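Side-chain contacts in processed glycerol phosphate lipoteichoic acid synthase 2 (Bacillus subtilis, PDB 2W8D), which belongs to the sulfatase family of the alkaline phosphatase clan, an alpha/beta fold built on a mixed sheet, and carries a bound magnesium ion: residues A[43-46]-A[47-51]; A[27-30]-A[31-34]; A[19-23]-A[24-28]. All blocks are in the same frame, centred on the assembly; numbering follows the deposited sequence.

Contact 1: residues A[43-46]-A[47-51]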
loop_
_atom_site.group_PDB
_atom_site.type_symbol
_atom_site.label_atom_id
_atom_site.label_comp_id
_atom_site.label_asym_id
_atom_site.label_seq_id
_atom_site.Cartn_x
_atom_site.Cartn_y
_atom_site.Cartn_z
ATOM N N GLN A 43 -8.400 -5.126 5.785
ATOM C CA GLN A 43 -8.005 -4.423 7.044
ATOM C C GLN A 43 -7.309 -5.414 7.976
ATOM O O GLN A 43 -7.585 -6.604 7.936
ATOM C CB GLN A 43 -9.238 -3.806 7.740
ATOM C CG GLN A 43 -9.903 -2.687 6.914
ATOM C CD GLN A 43 -11.261 -2.225 7.436
ATOM O OE1 GLN A 43 -11.382 -1.708 8.569
ATOM N NE2 GLN A 43 -12.285 -2.374 6.605
ATOM N N SER A 44 -6.450 -4.899 8.843
ATOM C CA SER A 44 -5.664 -5.712 9.749
ATOM C C SER A 44 -6.503 -6.504 10.753
ATOM O O SER A 44 -6.044 -7.529 11.216
ATOM C CB SER A 44 -4.645 -4.842 10.507
ATOM O OG SER A 44 -3.595 -4.367 9.650
ATOM N N PHE A 45 -7.706 -6.048 11.107
ATOM C CA PHE A 45 -8.513 -6.826 12.062
ATOM C C PHE A 45 -8.812 -8.253 11.592
ATOM O O PHE A 45 -9.030 -9.133 12.419
ATOM C CB PHE A 45 -9.807 -6.113 12.497
ATOM C CG PHE A 45 -10.927 -6.215 11.503
ATOM C CD1 PHE A 45 -11.814 -7.266 11.548
ATOM C CD2 PHE A 45 -11.099 -5.246 10.529
ATOM C CE1 PHE A 45 -12.853 -7.358 10.598
ATOM C CE2 PHE A 45 -12.129 -5.317 9.620
ATOM C CZ PHE A 45 -12.993 -6.389 9.635
ATOM N N ILE A 46 -8.842 -8.451 10.280
ATOM C CA ILE A 46 -9.023 -9.750 9.656
ATOM C C ILE A 46 -7.923 -10.770 9.968
ATOM O O ILE A 46 -8.188 -11.977 9.993
ATOM C CB ILE A 46 -9.150 -9.605 8.120
ATOM C CG1 ILE A 46 -10.589 -9.210 7.804
ATOM C CG2 ILE A 46 -8.973 -10.877 7.455
ATOM C CD1 ILE A 46 -11.637 -10.152 8.487
ATOM N N ILE A 47 -6.704 -10.281 10.189
ATOM C CA ILE A 47 -5.568 -11.136 10.506
ATOM C C ILE A 47 -5.818 -11.807 11.852
ATOM O O ILE A 47 -6.088 -11.138 12.861
ATOM C CB ILE A 47 -4.243 -10.343 10.484
ATOM C CG1 ILE A 47 -3.967 -9.761 9.096
ATOM C CG2 ILE A 47 -3.076 -11.225 10.872
ATOM C CD1 ILE A 47 -4.058 -10.759 7.926
ATOM N N ASP A 48 -5.820 -13.126 11.834
ATOM C CA ASP A 48 -6.074 -13.978 13.004
ATOM C C ASP A 48 -7.500 -14.067 13.416
ATOM O O ASP A 48 -7.795 -14.725 14.401
ATOM C CB ASP A 48 -5.174 -13.636 14.200
ATOM C CG ASP A 48 -3.732 -14.059 13.957
ATOM O OD1 ASP A 48 -3.514 -14.966 13.127
ATOM O OD2 ASP A 48 -2.810 -13.481 14.554
ATOM N N TYR A 49 -8.390 -13.408 12.676
ATOM C CA TYR A 49 -9.811 -13.485 12.964
ATOM C C TYR A 49 -10.352 -14.867 12.577
ATOM O O TYR A 49 -9.908 -15.480 11.591
ATOM C CB TYR A 49 -10.565 -12.429 12.188
ATOM C CG TYR A 49 -11.852 -12.043 12.863
ATOM C CD1 TYR A 49 -11.874 -11.042 13.840
ATOM C CD2 TYR A 49 -13.033 -12.706 12.571
ATOM C CE1 TYR A 49 -13.055 -10.702 14.501
ATOM C CE2 TYR A 49 -14.224 -12.381 13.232
ATOM C CZ TYR A 49 -14.222 -11.377 14.180
ATOM O OH TYR A 49 -15.380 -11.057 14.821
ATOM N N LYS A 50 -11.314 -15.343 13.353
ATOM C CA LYS A 50 -11.966 -16.617 13.052
ATOM C C LYS A 50 -13.472 -16.476 13.122
ATOM O O LYS A 50 -13.990 -15.671 13.888
ATOM C CB LYS A 50 -11.543 -17.734 14.019
ATOM C CG LYS A 50 -10.075 -17.909 14.187
ATOM C CD LYS A 50 -9.768 -19.134 15.018
ATOM C CE LYS A 50 -8.268 -19.196 15.273
ATOM N NZ LYS A 50 -7.799 -20.395 16.037
ATOM N N ILE A 51 -14.134 -17.277 12.291
ATOM C CA ILE A 51 -15.580 -17.442 12.226
ATOM C C ILE A 51 -15.806 -18.948 12.437
ATOM O O ILE A 51 -15.233 -19.753 11.692
ATOM C CB ILE A 51 -16.118 -17.041 10.805
ATOM C CG1 ILE A 51 -15.887 -15.545 10.511
ATOM C CG2 ILE A 51 -17.608 -17.338 10.683
ATOM C CD1 ILE A 51 -16.670 -14.621 11.483
HETATM O O HOH W 1 -7.845 -14.888 9.809
#

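Contact 2: residues A[27-30]-A[31-34]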
loop_
_atom_site.group_PDB
_atom_site.type_symbol
_atom_site.label_atom_id
_atom_site.label_comp_id
_atom_site.label_asym_id
_atom_site.label_seq_id
_atom_site.Cartn_x
_atom_site.Cartn_y
_atom_site.Cartn_z
ATOM N N GLY A 27 20.686 -2.963 1.711
ATOM C CA GLY A 27 21.403 -3.588 0.601
ATOM C C GLY A 27 21.337 -5.103 0.641
ATOM O O GLY A 27 21.815 -5.762 -0.271
ATOM N N LYS A 28 20.699 -5.648 1.675
ATOM C CA LYS A 28 20.643 -7.097 1.891
ATOM C C LYS A 28 19.770 -7.838 0.879
ATOM O O LYS A 28 19.775 -9.069 0.823
ATOM C CB LYS A 28 20.190 -7.421 3.334
ATOM C CG LYS A 28 21.172 -7.004 4.426
ATOM C CD LYS A 28 22.517 -7.716 4.280
ATOM C CE LYS A 28 23.392 -7.547 5.533
ATOM N NZ LYS A 28 24.750 -8.148 5.370
ATOM N N ALA A 29 19.024 -7.091 0.087
ATOM C CA ALA A 29 18.196 -7.677 -0.956
ATOM C C ALA A 29 18.552 -7.057 -2.308
ATOM O O ALA A 29 17.774 -7.097 -3.276
ATOM C CB ALA A 29 16.726 -7.481 -0.639
ATOM N N GLU A 30 19.743 -6.484 -2.364
ATOM C CA GLU A 30 20.265 -5.954 -3.595
ATOM C C GLU A 30 20.227 -6.963 -4.735
ATOM O O GLU A 30 20.671 -8.098 -4.584
ATOM C CB GLU A 30 21.691 -5.513 -3.378
ATOM C CG GLU A 30 22.224 -4.645 -4.493
ATOM C CD GLU A 30 23.629 -4.226 -4.231
ATOM O OE1 GLU A 30 24.180 -4.604 -3.166
ATOM O OE2 GLU A 30 24.187 -3.515 -5.089
ATOM N N GLY A 31 19.694 -6.511 -5.874
ATOM C CA GLY A 31 19.641 -7.293 -7.116
ATOM C C GLY A 31 18.311 -7.987 -7.373
ATOM O O GLY A 31 18.048 -8.452 -8.499
ATOM N N LYS A 32 17.485 -8.070 -6.331
ATOM C CA LYS A 32 16.232 -8.808 -6.404
ATOM C C LYS A 32 15.087 -8.116 -7.138
ATOM O O LYS A 32 15.003 -6.878 -7.211
ATOM C CB LYS A 32 15.786 -9.278 -5.006
ATOM C CG LYS A 32 16.307 -10.732 -4.741
ATOM C CD LYS A 32 16.781 -10.950 -3.360
ATOM C CE LYS A 32 17.869 -12.017 -3.355
ATOM N NZ LYS A 32 18.280 -12.238 -1.943
ATOM N N ASN A 33 14.211 -8.938 -7.698
ATOM C CA ASN A 33 12.977 -8.460 -8.225
ATOM C C ASN A 33 12.112 -7.891 -7.078
ATOM O O ASN A 33 12.341 -8.192 -5.892
ATOM C CB ASN A 33 12.250 -9.607 -8.895
ATOM C CG ASN A 33 13.070 -10.255 -9.975
ATOM O OD1 ASN A 33 13.467 -9.603 -10.928
ATOM N ND2 ASN A 33 13.326 -11.549 -9.840
ATOM N N VAL A 34 11.141 -7.057 -7.444
ATOM C CA VAL A 34 10.153 -6.593 -6.515
ATOM C C VAL A 34 8.811 -6.992 -7.120
ATOM O O VAL A 34 8.582 -6.802 -8.319
ATOM C CB VAL A 34 10.206 -5.028 -6.341
ATOM C CG1 VAL A 34 9.056 -4.510 -5.410
ATOM C CG2 VAL A 34 11.589 -4.562 -5.873
#

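Contact 3: residues A[19-23]-A[24-28]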
loop_
_atom_site.group_PDB
_atom_site.type_symbol
_atom_site.label_atom_id
_atom_site.label_comp_id
_atom_site.label_asym_id
_atom_site.label_seq_id
_atom_site.Cartn_x
_atom_site.Cartn_y
_atom_site.Cartn_z
ATOM N N ASP A 19 15.753 9.836 7.741
ATOM C CA ASP A 19 16.059 8.805 8.705
ATOM C C ASP A 19 16.947 7.760 8.008
ATOM O O ASP A 19 16.484 7.039 7.115
ATOM C CB ASP A 19 14.752 8.223 9.292
ATOM C CG ASP A 19 13.847 9.308 9.962
ATOM O OD1 ASP A 19 14.354 10.219 10.665
ATOM O OD2 ASP A 19 12.608 9.238 9.792
ATOM N N VAL A 20 18.224 7.711 8.407
ATOM C CA VAL A 20 19.257 6.891 7.731
ATOM C C VAL A 20 18.990 5.371 7.850
ATOM O O VAL A 20 18.296 4.945 8.770
ATOM C CB VAL A 20 20.706 7.227 8.225
ATOM C CG1 VAL A 20 20.979 8.713 8.150
ATOM C CG2 VAL A 20 20.924 6.725 9.631
ATOM N N PRO A 21 19.534 4.561 6.910
ATOM C CA PRO A 21 19.277 3.110 6.857
ATOM C C PRO A 21 19.962 2.262 7.939
ATOM O O PRO A 21 21.084 2.549 8.339
ATOM C CB PRO A 21 19.818 2.706 5.480
ATOM C CG PRO A 21 19.982 4.001 4.706
ATOM C CD PRO A 21 20.308 5.018 5.734
ATOM N N ASN A 22 19.248 1.228 8.395
ATOM C CA ASN A 22 19.735 0.159 9.268
ATOM C C ASN A 22 20.707 -0.750 8.473
ATOM O O ASN A 22 20.274 -1.409 7.518
ATOM C CB ASN A 22 18.500 -0.632 9.722
ATOM C CG ASN A 22 18.789 -1.670 10.816
ATOM O OD1 ASN A 22 19.933 -2.089 11.049
ATOM N ND2 ASN A 22 17.717 -2.118 11.473
ATOM N N ASN A 23 22.000 -0.793 8.833
ATOM C CA ASN A 23 22.916 -1.664 8.073
ATOM C C ASN A 23 22.703 -3.163 8.272
ATOM O O ASN A 23 23.232 -3.968 7.512
ATOM C CB ASN A 23 24.408 -1.305 8.201
ATOM C CG ASN A 23 25.237 -1.790 6.972
ATOM O OD1 ASN A 23 24.698 -1.919 5.853
ATOM N ND2 ASN A 23 26.543 -2.063 7.182
ATOM N N VAL A 24 21.919 -3.538 9.277
ATOM C CA VAL A 24 21.444 -4.912 9.379
ATOM C C VAL A 24 20.628 -5.276 8.138
ATOM O O VAL A 24 20.595 -6.443 7.731
ATOM C CB VAL A 24 20.585 -5.125 10.637
ATOM C CG1 VAL A 24 19.807 -6.439 10.563
ATOM C CG2 VAL A 24 21.472 -5.086 11.891
ATOM N N TYR A 25 19.999 -4.276 7.525
ATOM C CA TYR A 25 19.073 -4.516 6.409
ATOM C C TYR A 25 19.449 -3.861 5.076
ATOM O O TYR A 25 19.013 -4.319 4.034
ATOM C CB TYR A 25 17.628 -4.144 6.805
ATOM C CG TYR A 25 17.122 -4.897 8.017
ATOM C CD1 TYR A 25 16.904 -6.273 7.967
ATOM C CD2 TYR A 25 16.876 -4.233 9.216
ATOM C CE1 TYR A 25 16.449 -6.963 9.077
ATOM C CE2 TYR A 25 16.423 -4.913 10.337
ATOM C CZ TYR A 25 16.207 -6.279 10.262
ATOM O OH TYR A 25 15.769 -6.960 11.377
ATOM N N PHE A 26 20.259 -2.808 5.109
ATOM C CA PHE A 26 20.496 -2.002 3.924
ATOM C C PHE A 26 21.290 -2.748 2.871
ATOM O O PHE A 26 22.437 -3.126 3.105
ATOM C CB PHE A 26 21.212 -0.709 4.296
ATOM C CG PHE A 26 21.549 0.144 3.118
ATOM C CD1 PHE A 26 20.541 0.833 2.428
ATOM C CD2 PHE A 26 22.859 0.255 2.682
ATOM C CE1 PHE A 26 20.837 1.628 1.314
ATOM C CE2 PHE A 26 23.182 1.043 1.565
ATOM C CZ PHE A 26 22.174 1.726 0.873
ATOM N N GLY A 27 20.686 -2.963 1.711
ATOM C CA GLY A 27 21.403 -3.588 0.601
ATOM C C GLY A 27 21.337 -5.103 0.641
ATOM O O GLY A 27 21.815 -5.762 -0.271
ATOM N N LYS A 28 20.699 -5.648 1.675
ATOM C CA LYS A 28 20.643 -7.097 1.891
ATOM C C LYS A 28 19.770 -7.838 0.879
ATOM O O LYS A 28 19.775 -9.069 0.823
ATOM C CB LYS A 28 20.190 -7.421 3.334
ATOM C CG LYS A 28 21.172 -7.004 4.426
ATOM C CD LYS A 28 22.517 -7.716 4.280
ATOM C CE LYS A 28 23.392 -7.547 5.533
ATOM N NZ LYS A 28 24.750 -8.148 5.370
#

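Contact 1: residues A[43-46]-A[47-51]
The F45 ring meets Y49 at its edge, where Y49 CD1 lies near the plane of the phenylalanine and comes to 4.4 Å from F45 CD1. One face of the F45 ring takes I46 CG1, which stands 4.0 Å above the plane and is shifted toward the rim. The Y49 ring has I51 CD1 at its own edge, in plane, while F45 O approaches the ring obliquely, 3.7 Å from Y49 CD1. At a chi1 of -154°, Y49 CG sits roughly opposite the backbone N, and the CD1 edge of the ring turns toward F45.

The backbone under the two rings is a short 3-10 segment, 44-46, running into a type II beta turn from I46 to Y49. The first is continued by I47 N donating to S44 O at 3.0 Å; the second is closed by Y49 N donating to I46 O, also at 3.0 Å. D48 takes the positive-phi corner of that turn. A water donates to both I46 O and Y49 O, so I46 O is gripped twice.

Beyond the turn, D48 OD2 is hydrogen-bonded to H65 NE2 and Y49 OH to V273 O. I47 packs on L60, N61 and A64 of helix 58-65, I46 on Y224 and F225 of helix 219-244, and F45 on M270 and V273 of helix 267-273. The chain thus threads between three helices before entering strand 50-51.

Contact 2: residues A[27-30]-A[31-34]
E30, G31 and K32 make the bend at this contact, a type II beta turn that starts at A29. K32 N donates to A29 O at 3.2 Å, a nearly straight bond (160° at the hydrogen). The K32 side chain then follows the same carbonyl: its CB is 3.4 Å from A29 O and its CD 4.0 Å. Further out, K32 CD comes to 4.4 Å from A29 CB, alongside the methyl. Both inner torsions of K32 are displaced from staggered values (chi1 -94°, chi2 140°), which bends the chain at the CB-CG bond, while its amine is held elsewhere, by A297 O.

G31 fills the third position with positive phi, and at these backbone angles a side chain would press against E30 O. The turn overlaps a type I turn from G27 to E30, sharing A29 and E30 with it, and it delivers the chain into strand 33-39. In the mixed sheet of this sulfatase-type alpha/beta fold, that strand runs parallel between strands 189-194 and 251-257.

E30 extends on the surface, and its side chain touches K122. E30 CG sits beside its own carbonyl carbon, opposite the backbone N, and comes to 3.4 Å from G31 N. A29, by contrast, is buried, and its backbone is hydrogen-bonded to L320 at the end of helix 313-320.

Contact 3: residues A[19-23]-A[24-28]
N22 directs the turn with both of its oxygens. Its backbone O accepts from F26 N at 2.8 Å, in the carbonyl plane, and from Y25 N at 2.9 Å, from above that plane. Its side-chain OD1 accepts a third N-H, that of V24, at 3.0 Å, with the donor again above the plane of the amide. These bonds make an Asx motif, and the chain continues into a type II beta turn from Y25 to K28. At a chi1 of -171°, N22 CG sits beside its own carbonyl carbon and OD1 faces V24 N.

The same amide stands on end against Y25. N22 ND2 lies at the edge of the tyrosine, near the plane of the ring and 3.2 Å from Y25 CD2, and the amide and ring planes are 79° apart. L336 O accepts from ND2 and helps fix which way the amide points. V24 CG1 covers one face of the tyrosine over its centre.

On the other flank P21 and F26 lie side by side, with P21 CB 3.7 Å from F26 CD1, and N23 OD1 comes to the edge of the phenylalanine, its amide inclined 49° to the ring.

P21 and F26 both rest on H319 of helix 313-320, and G27 is hydrogen-bonded to the backbone of H319. The whole turn lies in the connection from helix 6-17 to strand 33-39.

Contacts 2 and 3 follow each other in one surface connection: they share G27 and K28, their centres are about 12 Å apart, and both meet the end of helix 313-320. Contact 1 comes later in the chain, its centre about 31 Å from either, and is the more deeply set, partly buried among three helices. Its side chains are largely apolar and aromatic, whereas contact 3 turns on one asparagine and contact 2 on a backbone bond with a lysine laid beside it. Strand 33-39 runs between contacts 2 and 1 in sequence: contact 2 takes in its first residues, and contact 1 lies beyond its far end, where the Q43 side chain is about 10 Å from the magnesium ion.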